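Local coordinates for disulfide isomerase DsbG N-terminal domain-containing protein (PDB 3TDG), which probably acts as a periplasmic thiol-disulfide oxidoreductase of the DsbG type, with reductase activity carried by a thioredoxin-fold domain, at residues V181-A195 with L237-F249. Residues are numbered along the deposited sequence; the frame is centred on the assembly and turned at random.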
ATOM      1  N   VAL A 181       2.002  -8.264  30.669  1.00 35.81           N
ATOM      2  CA  VAL A 181       2.000  -9.228  29.582  1.00 35.42           C
ATOM      3  C   VAL A 181       3.433  -9.743  29.420  1.00 35.33           C
ATOM      4  O   VAL A 181       4.302  -9.021  28.905  1.00 34.99           O
ATOM      5  CB  VAL A 181       1.502  -8.575  28.272  1.00 35.51           C
ATOM      6  CG1 VAL A 181       1.536  -9.562  27.100  1.00 34.63           C
ATOM      7  CG2 VAL A 181       0.079  -8.006  28.464  1.00 36.16           C
ATOM      8  N   VAL A 182       3.680 -10.967  29.895  1.00 34.60           N
ATOM      9  CA  VAL A 182       5.037 -11.527  29.947  1.00 34.59           C
ATOM     10  C   VAL A 182       5.304 -12.329  28.674  1.00 34.66           C
ATOM     11  O   VAL A 182       4.695 -13.379  28.447  1.00 34.78           O
ATOM     12  CB  VAL A 182       5.288 -12.366  31.238  1.00 34.36           C
ATOM     13  CG1 VAL A 182       6.754 -12.853  31.320  1.00 33.81           C
ATOM     14  CG2 VAL A 182       4.966 -11.552  32.453  1.00 33.38           C
ATOM     15  N   VAL A 183       6.184 -11.802  27.833  1.00 34.22           N
ATOM     16  CA  VAL A 183       6.402 -12.357  26.505  1.00 34.77           C
ATOM     17  C   VAL A 183       7.691 -13.183  26.428  1.00 35.65           C
ATOM     18  O   VAL A 183       8.592 -13.030  27.266  1.00 35.17           O
ATOM     19  CB  VAL A 183       6.443 -11.255  25.433  1.00 34.43           C
ATOM     20  CG1 VAL A 183       5.068 -10.558  25.328  1.00 34.10           C
ATOM     21  CG2 VAL A 183       7.568 -10.225  25.750  1.00 33.70           C
ATOM     22  N   GLY A 184       7.766 -14.036  25.412  1.00 36.54           N
ATOM     23  CA  GLY A 184       8.968 -14.810  25.116  1.00 38.63           C
ATOM     24  C   GLY A 184       9.675 -14.210  23.917  1.00 40.29           C
ATOM     25  O   GLY A 184       9.827 -14.876  22.908  1.00 40.64           O
ATOM     26  N   TRP A 185      10.116 -12.953  24.035  1.00 41.56           N
ATOM     27  CA  TRP A 185      10.518 -12.132  22.879  1.00 42.67           C
ATOM     28  C   TRP A 185      12.019 -12.182  22.554  1.00 43.53           C
ATOM     29  O   TRP A 185      12.411 -12.183  21.373  1.00 42.76           O
ATOM     30  CB  TRP A 185      10.017 -10.694  23.129  1.00 43.11           C
ATOM     31  CG  TRP A 185      10.570  -9.471  22.322  1.00 44.37           C
ATOM     32  CD1 TRP A 185      11.159  -8.348  22.853  1.00 45.03           C
ATOM     33  CD2 TRP A 185      10.474  -9.229  20.911  1.00 43.85           C
ATOM     34  NE1 TRP A 185      11.474  -7.442  21.858  1.00 43.47           N
ATOM     35  CE2 TRP A 185      11.071  -7.961  20.658  1.00 46.52           C
ATOM     36  CE3 TRP A 185       9.987  -9.969  19.833  1.00 44.84           C
ATOM     37  CZ2 TRP A 185      11.165  -7.418  19.374  1.00 45.58           C
ATOM     38  CZ3 TRP A 185      10.090  -9.433  18.564  1.00 45.95           C
ATOM     39  CH2 TRP A 185      10.671  -8.174  18.343  1.00 46.41           C
ATOM     40  N   LEU A 186      12.854 -12.244  23.588  1.00 43.51           N
ATOM     41  CA  LEU A 186      14.296 -12.049  23.369  1.00 44.59           C
ATOM     42  C   LEU A 186      15.094 -13.317  23.028  1.00 44.73           C
ATOM     43  O   LEU A 186      16.205 -13.228  22.530  1.00 45.14           O
ATOM     44  CB  LEU A 186      14.933 -11.254  24.513  1.00 44.13           C
ATOM     45  CG  LEU A 186      14.430  -9.805  24.630  1.00 45.26           C
ATOM     46  CD1 LEU A 186      15.062  -9.131  25.830  1.00 44.79           C
ATOM     47  CD2 LEU A 186      14.695  -8.999  23.355  1.00 46.75           C
ATOM     48  N   GLY A 187      14.505 -14.487  23.257  1.00 45.65           N
ATOM     49  CA  GLY A 187      15.153 -15.767  22.935  1.00 45.97           C
ATOM     50  C   GLY A 187      14.458 -16.944  23.592  1.00 46.02           C
ATOM     51  O   GLY A 187      13.337 -16.824  24.072  1.00 46.69           O
ATOM     52  N   VAL A 188      15.133 -18.086  23.621  1.00 46.11           N
ATOM     53  CA  VAL A 188      14.543 -19.336  24.101  1.00 45.51           C
ATOM     54  C   VAL A 188      14.241 -19.300  25.604  1.00 44.45           C
ATOM     55  O   VAL A 188      13.176 -19.728  26.044  1.00 44.01           O
ATOM     56  CB  VAL A 188      15.461 -20.552  23.757  1.00 45.78           C
ATOM     57  CG1 VAL A 188      15.007 -21.808  24.493  1.00 46.98           C
ATOM     58  CG2 VAL A 188      15.482 -20.791  22.255  1.00 46.53           C
ATOM     59  N   ASN A 189      15.187 -18.802  26.385  1.00 43.48           N
ATOM     60  CA  ASN A 189      15.002 -18.710  27.833  1.00 43.08           C
ATOM     61  C   ASN A 189      13.851 -17.773  28.234  1.00 41.92           C
ATOM     62  O   ASN A 189      13.187 -18.008  29.250  1.00 41.91           O
ATOM     63  CB  ASN A 189      16.311 -18.308  28.513  1.00 43.26           C
ATOM     64  CG  ASN A 189      17.337 -19.450  28.540  1.00 47.45           C
ATOM     65  OD1 ASN A 189      16.976 -20.632  28.552  1.00 48.12           O
ATOM     66  ND2 ASN A 189      18.623 -19.091  28.548  1.00 49.15           N
ATOM     67  N   SER A 190      13.621 -16.736  27.423  1.00 40.30           N
ATOM     68  CA  SER A 190      12.482 -15.823  27.598  1.00 39.48           C
ATOM     69  C   SER A 190      11.169 -16.611  27.464  1.00 38.98           C
ATOM     70  O   SER A 190      10.332 -16.608  28.371  1.00 38.57           O
ATOM     71  CB  SER A 190      12.519 -14.705  26.543  1.00 39.17           C
ATOM     72  OG  SER A 190      13.668 -13.876  26.676  1.00 37.49           O
ATOM     73  N   ALA A 191      11.028 -17.318  26.343  1.00 38.74           N
ATOM     74  CA  ALA A 191       9.839 -18.124  26.072  1.00 39.06           C
ATOM     75  C   ALA A 191       9.586 -19.144  27.193  1.00 39.32           C
ATOM     76  O   ALA A 191       8.460 -19.286  27.697  1.00 39.49           O
ATOM     77  CB  ALA A 191       9.967 -18.808  24.699  1.00 38.87           C
ATOM     78  N   LYS A 192      10.652 -19.816  27.614  1.00 39.19           N
ATOM     79  CA  LYS A 192      10.565 -20.804  28.679  1.00 39.61           C
ATOM     80  C   LYS A 192      10.145 -20.193  30.007  1.00 38.57           C
ATOM     81  O   LYS A 192       9.284 -20.719  30.700  1.00 38.90           O
ATOM     82  CB  LYS A 192      11.916 -21.518  28.806  1.00 40.26           C
ATOM     83  CG  LYS A 192      11.944 -22.624  29.813  1.00 43.56           C
ATOM     84  CD  LYS A 192      13.077 -23.622  29.494  1.00 49.01           C
ATOM     85  CE  LYS A 192      13.477 -24.398  30.752  1.00 52.21           C
ATOM     86  NZ  LYS A 192      12.287 -24.837  31.575  1.00 54.83           N
ATOM     87  N   LYS A 193      10.751 -19.075  30.375  1.00 38.02           N
ATOM     88  CA  LYS A 193      10.327 -18.384  31.578  1.00 36.87           C
ATOM     89  C   LYS A 193       8.891 -17.869  31.461  1.00 35.92           C
ATOM     90  O   LYS A 193       8.114 -17.987  32.395  1.00 35.28           O
ATOM     91  CB  LYS A 193      11.302 -17.249  31.915  1.00 37.56           C
ATOM     92  CG  LYS A 193      12.607 -17.750  32.573  1.00 38.92           C
ATOM     93  CD  LYS A 193      13.328 -16.635  33.316  1.00 41.57           C
ATOM     94  CE  LYS A 193      14.637 -17.156  33.998  1.00 41.80           C
ATOM     95  NZ  LYS A 193      15.270 -16.080  34.805  1.00 41.58           N
ATOM     96  N   ALA A 194       8.537 -17.280  30.322  1.00 35.68           N
ATOM     97  CA  ALA A 194       7.141 -16.843  30.104  1.00 35.57           C
ATOM     98  C   ALA A 194       6.158 -18.012  30.282  1.00 35.76           C
ATOM     99  O   ALA A 194       5.122 -17.858  30.930  1.00 36.31           O
ATOM    100  CB  ALA A 194       6.988 -16.207  28.699  1.00 34.84           C
ATOM    101  N   ALA A 195       6.509 -19.184  29.736  1.00 35.95           N
ATOM    102  CA  ALA A 195       5.698 -20.415  29.898  1.00 36.47           C
ATOM    103  C   ALA A 195       5.496 -20.828  31.349  1.00 36.74           C
ATOM    104  O   ALA A 195       4.383 -21.145  31.769  1.00 36.79           O
ATOM    105  CB  ALA A 195       6.301 -21.590  29.069  1.00 36.15           C
ATOM    106  N   LEU A 237       2.044 -24.649  26.897  1.00 57.07           N
ATOM    107  CA  LEU A 237       2.146 -23.248  27.263  1.00 55.31           C
ATOM    108  C   LEU A 237       3.235 -22.526  26.476  1.00 54.51           C
ATOM    109  O   LEU A 237       3.069 -21.350  26.156  1.00 53.85           O
ATOM    110  CB  LEU A 237       2.327 -23.080  28.770  1.00 54.68           C
ATOM    111  CG  LEU A 237       1.115 -23.504  29.608  1.00 54.75           C
ATOM    112  CD1 LEU A 237       1.424 -23.391  31.066  1.00 53.11           C
ATOM    113  CD2 LEU A 237      -0.147 -22.706  29.284  1.00 55.08           C
ATOM    114  N   ARG A 238       4.321 -23.225  26.137  1.00 53.67           N
ATOM    115  CA  ARG A 238       5.388 -22.599  25.355  1.00 53.60           C
ATOM    116  C   ARG A 238       4.875 -22.177  23.985  1.00 52.71           C
ATOM    117  O   ARG A 238       5.183 -21.083  23.530  1.00 52.79           O
ATOM    118  CB  ARG A 238       6.641 -23.470  25.217  1.00 54.09           C
ATOM    119  CG  ARG A 238       7.931 -22.628  25.028  1.00 57.31           C
ATOM    120  CD  ARG A 238       8.924 -23.169  23.974  1.00 62.09           C
ATOM    121  NE  ARG A 238       8.864 -24.628  23.831  1.00 66.54           N
ATOM    122  CZ  ARG A 238       8.473 -25.265  22.727  1.00 68.16           C
ATOM    123  NH1 ARG A 238       8.125 -24.576  21.640  1.00 69.12           N
ATOM    124  NH2 ARG A 238       8.437 -26.596  22.702  1.00 68.22           N
ATOM    125  N   THR A 239       4.071 -23.030  23.350  1.00 51.49           N
ATOM    126  CA  THR A 239       3.434 -22.701  22.071  1.00 50.20           C
ATOM    127  C   THR A 239       2.473 -21.505  22.184  1.00 48.88           C
ATOM    128  O   THR A 239       2.461 -20.634  21.315  1.00 48.70           O
ATOM    129  CB  THR A 239       2.684 -23.922  21.492  1.00 50.45           C
ATOM    130  OG1 THR A 239       3.569 -25.047  21.478  1.00 52.61           O
ATOM    131  CG2 THR A 239       2.194 -23.650  20.065  1.00 50.19           C
ATOM    132  N   LYS A 240       1.674 -21.477  23.249  1.00 47.14           N
ATOM    133  CA  LYS A 240       0.791 -20.350  23.537  1.00 46.02           C
ATOM    134  C   LYS A 240       1.600 -19.047  23.717  1.00 44.98           C
ATOM    135  O   LYS A 240       1.243 -17.994  23.163  1.00 43.52           O
ATOM    136  CB  LYS A 240      -0.046 -20.630  24.784  1.00 46.00           C
ATOM    137  CG  LYS A 240      -1.130 -19.612  24.993  1.00 46.61           C
ATOM    138  CD  LYS A 240      -1.780 -19.732  26.348  1.00 48.82           C
ATOM    139  CE  LYS A 240      -3.198 -19.175  26.265  1.00 49.56           C
ATOM    140  NZ  LYS A 240      -3.848 -19.019  27.589  1.00 52.25           N
ATOM    141  N   VAL A 241       2.690 -19.138  24.482  1.00 43.96           N
ATOM    142  CA  VAL A 241       3.647 -18.031  24.617  1.00 42.56           C
ATOM    143  C   VAL A 241       4.188 -17.590  23.253  1.00 42.93           C
ATOM    144  O   VAL A 241       4.190 -16.386  22.947  1.00 41.65           O
ATOM    145  CB  VAL A 241       4.813 -18.377  25.588  1.00 42.71           C
ATOM    146  CG1 VAL A 241       5.971 -17.388  25.449  1.00 39.67           C
ATOM    147  CG2 VAL A 241       4.300 -18.416  27.034  1.00 41.26           C
ATOM    148  N   GLU A 242       4.653 -18.550  22.449  1.00 43.23           N
ATOM    149  CA  GLU A 242       5.235 -18.242  21.141  1.00 45.25           C
ATOM    150  C   GLU A 242       4.234 -17.551  20.217  1.00 44.78           C
ATOM    151  O   GLU A 242       4.589 -16.584  19.564  1.00 45.28           O
ATOM    152  CB  GLU A 242       5.848 -19.486  20.463  1.00 45.77           C
ATOM    153  CG  GLU A 242       7.145 -19.980  21.135  1.00 50.26           C
ATOM    154  CD  GLU A 242       7.656 -21.326  20.594  1.00 54.26           C
ATOM    155  OE1 GLU A 242       8.798 -21.696  20.935  1.00 56.89           O
ATOM    156  OE2 GLU A 242       6.929 -22.012  19.840  1.00 55.85           O
ATOM    157  N   ASN A 243       2.990 -18.038  20.191  1.00 44.90           N
ATOM    158  CA  ASN A 243       1.919 -17.451  19.367  1.00 44.77           C
ATOM    159  C   ASN A 243       1.462 -16.083  19.852  1.00 43.72           C
ATOM    160  O   ASN A 243       1.280 -15.163  19.052  1.00 43.18           O
ATOM    161  CB  ASN A 243       0.695 -18.390  19.282  1.00 45.28           C
ATOM    162  CG  ASN A 243       1.002 -19.714  18.563  1.00 48.61           C
ATOM    163  OD1 ASN A 243       2.083 -19.909  17.994  1.00 51.87           O
ATOM    164  ND2 ASN A 243       0.045 -20.638  18.601  1.00 51.53           N
ATOM    165  N   THR A 244       1.270 -15.952  21.165  1.00 42.33           N
ATOM    166  CA  THR A 244       0.861 -14.680  21.739  1.00 41.54           C
ATOM    167  C   THR A 244       1.925 -13.590  21.471  1.00 41.03           C
ATOM    168  O   THR A 244       1.591 -12.465  21.070  1.00 40.07           O
ATOM    169  CB  THR A 244       0.565 -14.811  23.243  1.00 41.45           C
ATOM    170  OG1 THR A 244      -0.368 -15.875  23.451  1.00 41.06           O
ATOM    171  CG2 THR A 244      -0.036 -13.527  23.810  1.00 41.67           C
ATOM    172  N   THR A 245       3.193 -13.952  21.670  1.00 40.58           N
ATOM    173  CA  THR A 245       4.323 -13.040  21.521  1.00 40.66           C
ATOM    174  C   THR A 245       4.468 -12.595  20.061  1.00 41.64           C
ATOM    175  O   THR A 245       4.624 -11.399  19.783  1.00 40.77           O
ATOM    176  CB  THR A 245       5.633 -13.700  22.028  1.00 40.24           C
ATOM    177  OG1 THR A 245       5.497 -14.004  23.424  1.00 39.42           O
ATOM    178  CG2 THR A 245       6.852 -12.789  21.838  1.00 40.30           C
ATOM    179  N   LYS A 246       4.416 -13.557  19.137  1.00 42.91           N
ATOM    180  CA  LYS A 246       4.489 -13.259  17.693  1.00 44.90           C
ATOM    181  C   LYS A 246       3.502 -12.184  17.263  1.00 44.72           C
ATOM    182  O   LYS A 246       3.852 -11.318  16.460  1.00 45.17           O
ATOM    183  CB  LYS A 246       4.226 -14.511  16.853  1.00 45.66           C
ATOM    184  CG  LYS A 246       5.469 -15.313  16.478  1.00 49.68           C
ATOM    185  CD  LYS A 246       5.221 -16.210  15.249  1.00 54.08           C
ATOM    186  CE  LYS A 246       4.746 -15.390  14.049  1.00 56.83           C
ATOM    187  NZ  LYS A 246       5.054 -16.074  12.750  1.00 60.68           N
ATOM    188  N   LYS A 247       2.287 -12.242  17.811  1.00 45.05           N
ATOM    189  CA  LYS A 247       1.173 -11.370  17.409  1.00 46.02           C
ATOM    190  C   LYS A 247       1.245  -9.975  18.032  1.00 45.75           C
ATOM    191  O   LYS A 247       0.761  -8.986  17.447  1.00 45.15           O
ATOM    192  CB  LYS A 247      -0.172 -12.018  17.766  1.00 46.34           C
ATOM    193  CG  LYS A 247      -0.682 -13.052  16.746  1.00 50.07           C
ATOM    194  CD  LYS A 247      -1.976 -13.737  17.228  1.00 54.26           C
ATOM    195  CE  LYS A 247      -2.526 -14.710  16.189  1.00 56.34           C
ATOM    196  NZ  LYS A 247      -1.867 -16.045  16.313  1.00 60.71           N
ATOM    197  N   ILE A 248       1.809  -9.904  19.234  1.00 44.83           N
ATOM    198  CA  ILE A 248       2.097  -8.620  19.859  1.00 44.61           C
ATOM    199  C   ILE A 248       3.113  -7.842  19.014  1.00 44.37           C
ATOM    200  O   ILE A 248       2.917  -6.664  18.771  1.00 44.84           O
ATOM    201  CB  ILE A 248       2.604  -8.785  21.296  1.00 44.13           C
ATOM    202  CG1 ILE A 248       1.472  -9.262  22.203  1.00 44.14           C
ATOM    203  CG2 ILE A 248       3.153  -7.460  21.839  1.00 44.39           C
ATOM    204  CD1 ILE A 248       1.968 -10.012  23.438  1.00 42.35           C
ATOM    205  N   PHE A 249       4.160  -8.512  18.541  1.00 44.54           N
ATOM    206  CA  PHE A 249       5.282  -7.836  17.880  1.00 45.37           C
ATOM    207  C   PHE A 249       5.213  -7.819  16.347  1.00 46.69           C
ATOM    208  O   PHE A 249       6.051  -7.200  15.696  1.00 46.95           O
ATOM    209  CB  PHE A 249       6.630  -8.427  18.345  1.00 44.50           C
ATOM    210  CG  PHE A 249       6.929  -8.164  19.798  1.00 43.84           C
ATOM    211  CD1 PHE A 249       7.493  -6.951  20.202  1.00 41.42           C
ATOM    212  CD2 PHE A 249       6.627  -9.114  20.766  1.00 42.49           C
ATOM    213  CE1 PHE A 249       7.758  -6.709  21.554  1.00 42.75           C
ATOM    214  CE2 PHE A 249       6.876  -8.876  22.125  1.00 42.56           C
ATOM    215  CZ  PHE A 249       7.437  -7.676  22.521  1.00 41.02           C
TER
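The indole of W185 lies flat over one face of the F249 ring in an offset stack, the centroids of the indole six-membered ring and the phenyl ring 3.8 Å apart and the planes only 3° from parallel. This stack closes one end of a contact within the thioredoxin-fold domain, where helix 235-249 packs on the turn that leads from strand 177-182 into helix 188-206. W185 holds CG anti to its N, which lays the indole along the phenyl face; I248 CG2 sits over the opposite face of F249, near the rim. At the edge of the same phenyl ring, V183 CG2 approaches F249 CE2 to 3.9 Å. Deeper toward the sheet, I248 CD1 meets CG1 of both V181 and V183.

On the other side, V241 fits against helix 188-206: its CG1 packs on A194 CB at 3.6 Å, and its CG2 reaches the backbone of A195. With the small residues A191, A194 and A195 at the interface, the axes of 188-195 and 237-249 approach to 8.5 Å and cross at 116°. Between the two apolar patches, G184 N donates a nearly straight bond (167°) to T245 OG1, 3.0 Å away, and that hydroxyl in turn donates to V241 O at 2.8 Å.

Farther along, R238 lies beside A191 and A195; its guanidinium is paired with E242 and E235 of its own helix and with E233 just before it. The V183 side chain lies near, without touching, C159 and C162, probably the CxxC pair of the thioredoxin fold. The turn itself is fixed by D156, whose OD1 accepts from the backbone N of both W185 and L186.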